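Local coordinates for protein lysyl-trna-dependent l-ysyl-phosphatidylgycerol synthase (Bacillus licheniformis, PDB 4V36) that probably transfers lysine from lysyl-tRNA to phosphatidylglycerol, a membrane lipid modification linked to bacterial resistance, at residues A[76-81]-A[106-111]; A[148-153]-A[245-250]; A[197-202]-A[238-243]. One frame throughout, in Å; residues are numbered along the deposited sequence.

Contact 1. Residues A[76-81]-A[106-111]; sequences LVIKEF and HDFGYR
I78 and K79, in the middle of the helical segment 76-81, meet the ring of F108, which reaches across from segment 106-111. I78 comes first along the helix. Its gamma methyl CG2 approaches F108 CE2 to 3.9 Å, the two side chains meeting at a slant. K79 follows and offers CA and CB: K79 CA sits 4.1 Å from F108 CZ, and K79 CB is 4.3 Å from the same ring carbon, while the extended lysine chain leads its ammonium group away from the contact. F108 CB points toward the helix, with CG anti to its carbonyl carbon (chi1 -65°), and the ring meets it with CE2 and CZ. The backbone that carries it is a type I turn from H106 to G109, where the positive phi of G109 belongs to a Schellman motif ending helix 102-106. F108 CB also lies in plane at the edge of the Y110 ring. I78 packs further on P67 of strand 60-69 and on L104 and Y105, so helix 74-87 is joined both to strand 60-69 of the sheet and to the end of helix 102-106.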
loop_
_atom_site.group_PDB
_atom_site.type_symbol
_atom_site.label_atom_id
_atom_site.label_comp_id
_atom_site.label_asym_id
_atom_site.label_seq_id
_atom_site.Cartn_x
_atom_site.Cartn_y
_atom_site.Cartn_z
ATOM N N LEU A 76 -23.659 -1.597 6.180
ATOM C CA LEU A 76 -23.983 -2.518 7.262
ATOM C C LEU A 76 -22.780 -2.796 8.162
ATOM O O LEU A 76 -22.890 -2.743 9.385
ATOM C CB LEU A 76 -24.523 -3.833 6.696
ATOM C CG LEU A 76 -24.848 -4.922 7.722
ATOM C CD1 LEU A 76 -25.870 -4.423 8.733
ATOM C CD2 LEU A 76 -25.347 -6.177 7.030
ATOM N N VAL A 77 -21.634 -3.090 7.552
ATOM C CA VAL A 77 -20.441 -3.444 8.314
ATOM C C VAL A 77 -19.890 -2.238 9.077
ATOM O O VAL A 77 -19.382 -2.379 10.190
ATOM C CB VAL A 77 -19.339 -4.042 7.400
ATOM C CG1 VAL A 77 -18.894 -3.042 6.339
ATOM C CG2 VAL A 77 -18.154 -4.520 8.227
ATOM N N ILE A 78 -20.010 -1.053 8.486
ATOM C CA ILE A 78 -19.564 0.172 9.138
ATOM C C ILE A 78 -20.464 0.477 10.329
ATOM O O ILE A 78 -19.993 0.893 11.388
ATOM C CB ILE A 78 -19.556 1.363 8.160
ATOM C CG1 ILE A 78 -18.509 1.139 7.067
ATOM C CG2 ILE A 78 -19.272 2.664 8.894
ATOM C CD1 ILE A 78 -18.499 2.212 6.006
ATOM N N LYS A 79 -21.760 0.246 10.150
ATOM C CA LYS A 79 -22.740 0.456 11.210
ATOM C C LYS A 79 -22.488 -0.475 12.392
ATOM O O LYS A 79 -22.497 -0.045 13.543
ATOM C CB LYS A 79 -24.156 0.251 10.668
ATOM C CG LYS A 79 -25.262 0.486 11.682
ATOM C CD LYS A 79 -26.629 0.297 11.042
ATOM C CE LYS A 79 -27.752 0.540 12.034
ATOM N NZ LYS A 79 -29.089 0.348 11.407
ATOM N N GLU A 80 -22.259 -1.751 12.096
ATOM C CA GLU A 80 -22.019 -2.751 13.132
ATOM C C GLU A 80 -20.692 -2.524 13.852
ATOM O O GLU A 80 -20.611 -2.651 15.073
ATOM C CB GLU A 80 -22.049 -4.159 12.534
ATOM C CG GLU A 80 -23.412 -4.583 12.012
ATOM C CD GLU A 80 -23.375 -5.931 11.319
ATOM O OE1 GLU A 80 -22.265 -6.461 11.103
ATOM O OE2 GLU A 80 -24.456 -6.461 10.989
ATOM N N PHE A 81 -19.655 -2.192 13.088
ATOM C CA PHE A 81 -18.327 -1.973 13.650
ATOM C C PHE A 81 -18.308 -0.767 14.584
ATOM O O PHE A 81 -17.762 -0.835 15.684
ATOM C CB PHE A 81 -17.297 -1.790 12.533
ATOM C CG PHE A 81 -15.894 -1.581 13.029
ATOM C CD1 PHE A 81 -15.143 -2.649 13.489
ATOM C CD2 PHE A 81 -15.325 -0.319 13.029
ATOM C CE1 PHE A 81 -13.853 -2.461 13.947
ATOM C CE2 PHE A 81 -14.035 -0.126 13.486
ATOM C CZ PHE A 81 -13.298 -1.198 13.945
ATOM N N HIS A 106 -19.751 10.131 6.449
ATOM C CA HIS A 106 -20.279 11.464 6.716
ATOM C C HIS A 106 -21.545 11.404 7.565
ATOM O O HIS A 106 -21.821 12.313 8.348
ATOM C CB HIS A 106 -20.562 12.200 5.404
ATOM C CG HIS A 106 -20.974 13.628 5.589
ATOM N ND1 HIS A 106 -20.698 14.339 6.737
ATOM C CD2 HIS A 106 -21.643 14.475 4.773
ATOM C CE1 HIS A 106 -21.179 15.564 6.619
ATOM N NE2 HIS A 106 -21.756 15.672 5.435
ATOM N N ASP A 107 -22.309 10.328 7.411
ATOM C CA ASP A 107 -23.553 10.156 8.155
ATOM C C ASP A 107 -23.298 9.897 9.637
ATOM O O ASP A 107 -24.196 10.056 10.465
ATOM C CB ASP A 107 -24.378 9.013 7.558
ATOM C CG ASP A 107 -24.913 9.340 6.177
ATOM O OD1 ASP A 107 -25.173 10.533 5.907
ATOM O OD2 ASP A 107 -25.073 8.407 5.363
ATOM N N PHE A 108 -22.075 9.499 9.967
ATOM C CA PHE A 108 -21.702 9.262 11.355
ATOM C C PHE A 108 -20.927 10.447 11.922
ATOM O O PHE A 108 -20.306 10.349 12.979
ATOM C CB PHE A 108 -20.878 7.979 11.481
ATOM C CG PHE A 108 -21.640 6.734 11.126
ATOM C CD1 PHE A 108 -22.429 6.097 12.071
ATOM C CD2 PHE A 108 -21.570 6.201 9.850
ATOM C CE1 PHE A 108 -23.133 4.952 11.749
ATOM C CE2 PHE A 108 -22.270 5.056 9.521
ATOM C CZ PHE A 108 -23.054 4.430 10.472
ATOM N N GLY A 109 -20.969 11.568 11.208
ATOM C CA GLY A 109 -20.340 12.793 11.665
ATOM C C GLY A 109 -18.826 12.779 11.576
ATOM O O GLY A 109 -18.144 13.342 12.431
ATOM N N TYR A 110 -18.297 12.139 10.537
ATOM C CA TYR A 110 -16.854 12.083 10.334
ATOM C C TYR A 110 -16.370 13.210 9.431
ATOM O O TYR A 110 -17.070 13.624 8.507
ATOM C CB TYR A 110 -16.441 10.733 9.740
ATOM C CG TYR A 110 -16.206 9.655 10.772
ATOM C CD1 TYR A 110 -17.244 8.841 11.204
ATOM C CD2 TYR A 110 -14.945 9.449 11.313
ATOM C CE1 TYR A 110 -17.032 7.853 12.146
ATOM C CE2 TYR A 110 -14.722 8.466 12.257
ATOM C CZ TYR A 110 -15.770 7.672 12.669
ATOM O OH TYR A 110 -15.553 6.691 13.608
ATOM N N ARG A 111 -15.169 13.703 9.713
ATOM C CA ARG A 111 -14.526 14.709 8.877
ATOM C C ARG A 111 -13.398 14.057 8.087
ATOM O O ARG A 111 -12.940 12.969 8.437
ATOM C CB ARG A 111 -14.001 15.866 9.729
ATOM C CG ARG A 111 -15.098 16.648 10.431
ATOM C CD ARG A 111 -14.547 17.531 11.536
ATOM N NE ARG A 111 -15.607 18.287 12.197
ATOM C CZ ARG A 111 -15.448 18.970 13.326
ATOM N NH1 ARG A 111 -14.270 18.991 13.931
ATOM N NH2 ARG A 111 -16.472 19.628 13.854
#

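Contact 2. Residues A[148-153]-A[245-250]; sequences YTFHVE and FQWGKE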
loop_
_atom_site.group_PDB
_atom_site.type_symbol
_atom_site.label_atom_id
_atom_site.label_comp_id
_atom_site.label_asym_id
_atom_site.label_seq_id
_atom_site.Cartn_x
_atom_site.Cartn_y
_atom_site.Cartn_z
ATOM N N TYR A 148 20.914 -7.259 -17.643
ATOM C CA TYR A 148 19.994 -7.561 -16.553
ATOM C C TYR A 148 18.696 -8.146 -17.099
ATOM O O TYR A 148 18.190 -7.701 -18.128
ATOM C CB TYR A 148 19.712 -6.309 -15.718
ATOM C CG TYR A 148 20.872 -5.901 -14.840
ATOM C CD1 TYR A 148 21.878 -5.076 -15.326
ATOM C CD2 TYR A 148 20.969 -6.351 -13.529
ATOM C CE1 TYR A 148 22.945 -4.706 -14.529
ATOM C CE2 TYR A 148 22.032 -5.985 -12.725
ATOM C CZ TYR A 148 23.017 -5.164 -13.230
ATOM O OH TYR A 148 24.076 -4.799 -12.432
ATOM N N THR A 149 18.167 -9.150 -16.407
ATOM C CA THR A 149 16.949 -9.819 -16.850
ATOM C C THR A 149 15.857 -9.760 -15.788
ATOM O O THR A 149 16.132 -9.856 -14.592
ATOM C CB THR A 149 17.220 -11.288 -17.221
ATOM O OG1 THR A 149 17.894 -11.940 -16.138
ATOM C CG2 THR A 149 18.086 -11.370 -18.471
ATOM N N PHE A 150 14.618 -9.603 -16.240
ATOM C CA PHE A 150 13.472 -9.457 -15.349
ATOM C C PHE A 150 12.593 -10.704 -15.388
ATOM O O PHE A 150 12.184 -11.147 -16.461
ATOM C CB PHE A 150 12.668 -8.215 -15.736
ATOM C CG PHE A 150 11.488 -7.951 -14.851
ATOM C CD1 PHE A 150 11.653 -7.367 -13.607
ATOM C CD2 PHE A 150 10.208 -8.269 -15.272
ATOM C CE1 PHE A 150 10.566 -7.115 -12.795
ATOM C CE2 PHE A 150 9.118 -8.020 -14.463
ATOM C CZ PHE A 150 9.298 -7.441 -13.225
ATOM N N HIS A 151 12.304 -11.267 -14.218
ATOM C CA HIS A 151 11.528 -12.501 -14.136
ATOM C C HIS A 151 10.467 -12.438 -13.043
ATOM O O HIS A 151 10.699 -11.885 -11.968
ATOM C CB HIS A 151 12.450 -13.697 -13.883
ATOM C CG HIS A 151 13.545 -13.843 -14.893
ATOM N ND1 HIS A 151 13.356 -14.460 -16.112
ATOM C CD2 HIS A 151 14.843 -13.458 -14.864
ATOM C CE1 HIS A 151 14.488 -14.446 -16.790
ATOM N NE2 HIS A 151 15.407 -13.844 -16.055
ATOM N N VAL A 152 9.302 -13.013 -13.323
ATOM C CA VAL A 152 8.236 -13.103 -12.332
ATOM C C VAL A 152 8.039 -14.551 -11.892
ATOM O O VAL A 152 7.709 -15.417 -12.702
ATOM C CB VAL A 152 6.906 -12.544 -12.873
ATOM C CG1 VAL A 152 5.774 -12.825 -11.895
ATOM C CG2 VAL A 152 7.028 -11.052 -13.142
ATOM N N GLU A 153 8.249 -14.807 -10.605
ATOM C CA GLU A 153 8.153 -16.162 -10.070
ATOM C C GLU A 153 6.814 -16.400 -9.377
ATOM O O GLU A 153 6.223 -15.482 -8.811
ATOM C CB GLU A 153 9.304 -16.432 -9.097
ATOM C CG GLU A 153 10.681 -16.116 -9.660
ATOM C CD GLU A 153 11.063 -17.017 -10.819
ATOM O OE1 GLU A 153 10.572 -18.164 -10.873
ATOM O OE2 GLU A 153 11.856 -16.577 -11.676
ATOM N N PHE A 245 6.003 -2.348 -15.847
ATOM C CA PHE A 245 4.977 -1.840 -16.754
ATOM C C PHE A 245 4.965 -2.627 -18.062
ATOM O O PHE A 245 3.911 -2.825 -18.667
ATOM C CB PHE A 245 5.189 -0.351 -17.037
ATOM C CG PHE A 245 5.009 0.532 -15.832
ATOM C CD1 PHE A 245 4.441 0.039 -14.667
ATOM C CD2 PHE A 245 5.406 1.859 -15.865
ATOM C CE1 PHE A 245 4.279 0.851 -13.561
ATOM C CE2 PHE A 245 5.245 2.675 -14.763
ATOM C CZ PHE A 245 4.679 2.171 -13.609
ATOM N N GLN A 246 6.142 -3.071 -18.493
ATOM C CA GLN A 246 6.255 -3.896 -19.690
ATOM C C GLN A 246 5.583 -5.246 -19.477
ATOM O O GLN A 246 4.842 -5.727 -20.335
ATOM C CB GLN A 246 7.721 -4.097 -20.072
ATOM C CG GLN A 246 7.928 -5.056 -21.235
ATOM C CD GLN A 246 9.392 -5.296 -21.543
ATOM O OE1 GLN A 246 10.274 -4.816 -20.831
ATOM N NE2 GLN A 246 9.658 -6.041 -22.608
ATOM N N TRP A 247 5.847 -5.849 -18.324
ATOM C CA TRP A 247 5.268 -7.141 -17.977
ATOM C C TRP A 247 3.759 -7.040 -17.780
ATOM O O TRP A 247 3.008 -7.908 -18.224
ATOM C CB TRP A 247 5.930 -7.696 -16.715
ATOM C CG TRP A 247 5.358 -9.001 -16.256
ATOM C CD1 TRP A 247 5.735 -10.249 -16.661
ATOM C CD2 TRP A 247 4.310 -9.189 -15.300
ATOM N NE1 TRP A 247 4.984 -11.202 -16.016
ATOM C CE2 TRP A 247 4.103 -10.577 -15.175
ATOM C CE3 TRP A 247 3.527 -8.317 -14.535
ATOM C CZ2 TRP A 247 3.143 -11.113 -14.319
ATOM C CZ3 TRP A 247 2.576 -8.852 -13.687
ATOM C CH2 TRP A 247 2.392 -10.236 -13.586
ATOM N N GLY A 248 3.322 -5.974 -17.114
ATOM C CA GLY A 248 1.911 -5.757 -16.855
ATOM C C GLY A 248 1.108 -5.563 -18.127
ATOM O O GLY A 248 0.002 -6.087 -18.262
ATOM N N LYS A 249 1.668 -4.805 -19.064
ATOM C CA LYS A 249 1.027 -4.576 -20.352
ATOM C C LYS A 249 0.961 -5.873 -21.151
ATOM O O LYS A 249 -0.002 -6.123 -21.875
ATOM C CB LYS A 249 1.778 -3.500 -21.141
ATOM C CG LYS A 249 1.165 -3.164 -22.493
ATOM C CD LYS A 249 1.983 -2.107 -23.217
ATOM C CE LYS A 249 1.371 -1.757 -24.563
ATOM N NZ LYS A 249 -0.008 -1.213 -24.420
ATOM N N GLU A 250 1.992 -6.698 -21.000
ATOM C CA GLU A 250 2.076 -7.969 -21.707
ATOM C C GLU A 250 1.043 -8.967 -21.191
ATOM O O GLU A 250 0.507 -9.768 -21.956
ATOM C CB GLU A 250 3.485 -8.555 -21.576
ATOM C CG GLU A 250 3.711 -9.843 -22.354
ATOM C CD GLU A 250 3.765 -9.623 -23.855
ATOM O OE1 GLU A 250 3.928 -8.461 -24.286
ATOM O OE2 GLU A 250 3.648 -10.614 -24.606
#
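V152 on strand 149-153 lays a methyl over the indole of W247 on helix 236-251. The tryptophan holds CG anti to its backbone N (chi1 178°), which swings the ring away from the helix and toward the strand. V152 CG2 then stands 3.6 Å from the centroid of the five-membered ring and 15° off its normal, a CH-pi contact over one face. The valine rotamer, with CG1 anti to the backbone N and CG2 anti to the carbonyl carbon (chi1 172°), directs both methyls to the indole: CG2 comes within 3.5 Å of W247 NE1, while CG1 reaches W247 CZ2 at 4.0 Å, beyond the rim of the six-membered ring. F150, two residues earlier on the same side of the strand, meets the root of the tryptophan instead, its CE2 lying 3.9 Å from W247 CB with the side chains roughly perpendicular. H151 points away from the helix; its NE2 accepts a hydrogen bond from T149 OG1 at 3.1 Å. F150 and V152 also touch A197 of the adjoining strand 196-200, and helix 236-251 thus packs on the face of the sheet at 149-153, its outermost strand within the chain. No polar group is paired across the segments: dispersion and CH-pi attraction hold this partly exposed site, and W247 NE1 gains only van der Waals contact from V152.

Contact 3. Residues A[197-202]-A[238-243]; sequences AVLKSE and DALFIY
The ring of Y243 takes L199 CD1 obliquely, with Y243 CE2 at 4.0 Å and Y243 CD2 at 4.1 Å from that methyl, so the CD2-CE2 bond of the tyrosine does the touching. The two side chains run nearly square to each other. The phenol end is occupied away from this contact, where Y243 OH is hydrogen-bonded to E144 OE2 of helix 134-145. L199, on strand 196-200, has CG anti to its backbone N (chi1 -173°), which carries the isobutyl group out toward helix 236-251 and splits its methyls between two partners. CD1 goes to the tyrosine, while L199 CD2 meets L240 CD2 at 3.7 Å, methyl to methyl. That same L240 methyl also lies 3.8 Å from L199 CB and so rests against the base of the leucine as well as its tip. L240 starts from a CB that does not face the strand, yet its branch turns back to it, and it packs further on A208, M210 and M226 of the next strands. All three are buried, and the contact across the segments is purely apolar, consistent with hydrophobic packing of helix 236-251 on the sheet of this acetyltransferase-clan domain.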
loop_
_atom_site.group_PDB
_atom_site.type_symbol
_atom_site.label_atom_id
_atom_site.label_comp_id
_atom_site.label_asym_id
_atom_site.label_seq_id
_atom_site.Cartn_x
_atom_site.Cartn_y
_atom_site.Cartn_z
ATOM N N ALA A 197 8.425 -10.723 -8.396
ATOM C CA ALA A 197 9.223 -10.320 -9.545
ATOM C C ALA A 197 10.650 -10.023 -9.111
ATOM O O ALA A 197 10.869 -9.310 -8.134
ATOM C CB ALA A 197 8.608 -9.108 -10.223
ATOM N N VAL A 198 11.620 -10.576 -9.832
ATOM C CA VAL A 198 13.023 -10.373 -9.493
ATOM C C VAL A 198 13.820 -9.798 -10.659
ATOM O O VAL A 198 13.456 -9.973 -11.823
ATOM C CB VAL A 198 13.692 -11.687 -9.038
ATOM C CG1 VAL A 198 13.041 -12.209 -7.764
ATOM C CG2 VAL A 198 13.626 -12.729 -10.144
ATOM N N LEU A 199 14.903 -9.103 -10.334
ATOM C CA LEU A 199 15.835 -8.614 -11.339
ATOM C C LEU A 199 17.193 -9.273 -11.134
ATOM O O LEU A 199 17.824 -9.103 -10.091
ATOM C CB LEU A 199 15.967 -7.092 -11.273
ATOM C CG LEU A 199 16.784 -6.461 -12.403
ATOM C CD1 LEU A 199 16.046 -6.581 -13.727
ATOM C CD2 LEU A 199 17.119 -5.007 -12.099
ATOM N N LYS A 200 17.634 -10.035 -12.129
ATOM C CA LYS A 200 18.896 -10.757 -12.032
ATOM C C LYS A 200 19.973 -10.141 -12.914
ATOM O O LYS A 200 19.679 -9.564 -13.959
ATOM C CB LYS A 200 18.703 -12.227 -12.410
ATOM C CG LYS A 200 17.821 -13.015 -11.458
ATOM C CD LYS A 200 17.738 -14.471 -11.886
ATOM C CE LYS A 200 16.898 -15.291 -10.924
ATOM N NZ LYS A 200 16.827 -16.719 -11.341
ATOM N N SER A 201 21.224 -10.272 -12.484
ATOM C CA SER A 201 22.360 -9.835 -13.285
ATOM C C SER A 201 22.686 -10.889 -14.337
ATOM O O SER A 201 21.961 -11.873 -14.478
ATOM C CB SER A 201 23.576 -9.575 -12.397
ATOM O OG SER A 201 23.951 -10.750 -11.698
ATOM N N GLU A 202 23.774 -10.681 -15.072
ATOM C CA GLU A 202 24.212 -11.649 -16.073
ATOM C C GLU A 202 24.614 -12.971 -15.430
ATOM O O GLU A 202 24.398 -14.042 -15.999
ATOM C CB GLU A 202 25.383 -11.094 -16.884
ATOM C CG GLU A 202 24.989 -10.058 -17.915
ATOM C CD GLU A 202 26.179 -9.541 -18.695
ATOM O OE1 GLU A 202 27.317 -9.678 -18.199
ATOM O OE2 GLU A 202 25.977 -9.001 -19.804
ATOM N N ASP A 238 13.701 3.174 -11.143
ATOM C CA ASP A 238 13.119 3.548 -12.425
ATOM C C ASP A 238 13.102 2.359 -13.376
ATOM O O ASP A 238 12.120 2.135 -14.082
ATOM C CB ASP A 238 13.890 4.711 -13.052
ATOM C CG ASP A 238 13.590 6.037 -12.382
ATOM O OD1 ASP A 238 12.431 6.242 -11.964
ATOM O OD2 ASP A 238 14.512 6.873 -12.275
ATOM N N ALA A 239 14.192 1.598 -13.382
ATOM C CA ALA A 239 14.312 0.426 -14.240
ATOM C C ALA A 239 13.260 -0.625 -13.904
ATOM O O ALA A 239 12.649 -1.209 -14.797
ATOM C CB ALA A 239 15.706 -0.170 -14.126
ATOM N N LEU A 240 13.053 -0.858 -12.611
ATOM C CA LEU A 240 12.108 -1.872 -12.158
ATOM C C LEU A 240 10.677 -1.548 -12.575
ATOM O O LEU A 240 9.941 -2.432 -13.008
ATOM C CB LEU A 240 12.184 -2.036 -10.638
ATOM C CG LEU A 240 13.478 -2.639 -10.087
ATOM C CD1 LEU A 240 13.392 -2.806 -8.581
ATOM C CD2 LEU A 240 13.789 -3.967 -10.762
ATOM N N PHE A 241 10.287 -0.284 -12.446
ATOM C CA PHE A 241 8.946 0.133 -12.843
ATOM C C PHE A 241 8.758 0.007 -14.352
ATOM O O PHE A 241 7.666 -0.311 -14.821
ATOM C CB PHE A 241 8.661 1.567 -12.393
ATOM C CG PHE A 241 8.249 1.681 -10.955
ATOM C CD1 PHE A 241 7.089 1.073 -10.505
ATOM C CD2 PHE A 241 9.013 2.402 -10.053
ATOM C CE1 PHE A 241 6.703 1.175 -9.182
ATOM C CE2 PHE A 241 8.633 2.508 -8.729
ATOM C CZ PHE A 241 7.477 1.894 -8.292
ATOM N N ILE A 242 9.824 0.253 -15.105
ATOM C CA ILE A 242 9.784 0.095 -16.555
ATOM C C ILE A 242 9.576 -1.373 -16.921
ATOM O O ILE A 242 8.730 -1.700 -17.755
ATOM C CB ILE A 242 11.070 0.621 -17.221
ATOM C CG1 ILE A 242 11.162 2.141 -17.074
ATOM C CG2 ILE A 242 11.105 0.246 -18.693
ATOM C CD1 ILE A 242 12.470 2.722 -17.568
ATOM N N TYR A 243 10.345 -2.252 -16.286
ATOM C CA TYR A 243 10.191 -3.689 -16.491
ATOM C C TYR A 243 8.820 -4.167 -16.021
ATOM O O TYR A 243 8.201 -5.021 -16.656
ATOM C CB TYR A 243 11.291 -4.465 -15.765
ATOM C CG TYR A 243 12.640 -4.419 -16.446
ATOM C CD1 TYR A 243 12.813 -4.941 -17.721
ATOM C CD2 TYR A 243 13.745 -3.873 -15.808
ATOM C CE1 TYR A 243 14.045 -4.908 -18.347
ATOM C CE2 TYR A 243 14.982 -3.834 -16.424
ATOM C CZ TYR A 243 15.125 -4.354 -17.693
ATOM O OH TYR A 243 16.355 -4.319 -18.310
#

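Overall arrangement
Contacts 2 and 3 form one continuous region, their centres 8 Å apart. Both place helix 236-251 against the neighbouring antiparallel strands 149-153 and 196-200, and contact 3 is nested within the chain loop closed by contact 2. The strands are joined by probable backbone hydrogen bonds, H151 O to V198 N at 2.7 Å and T149 O to K200 N at 2.9 Å. Contact 1 lies on the opposite side of the chain's centre, with centres about 41 Å from contact 2 and 43 Å from contact 3. L240 of contact 3 has its side chain about 10 Å from the bound lysine amide, an indirect, second-shell link through the pocket residue M226.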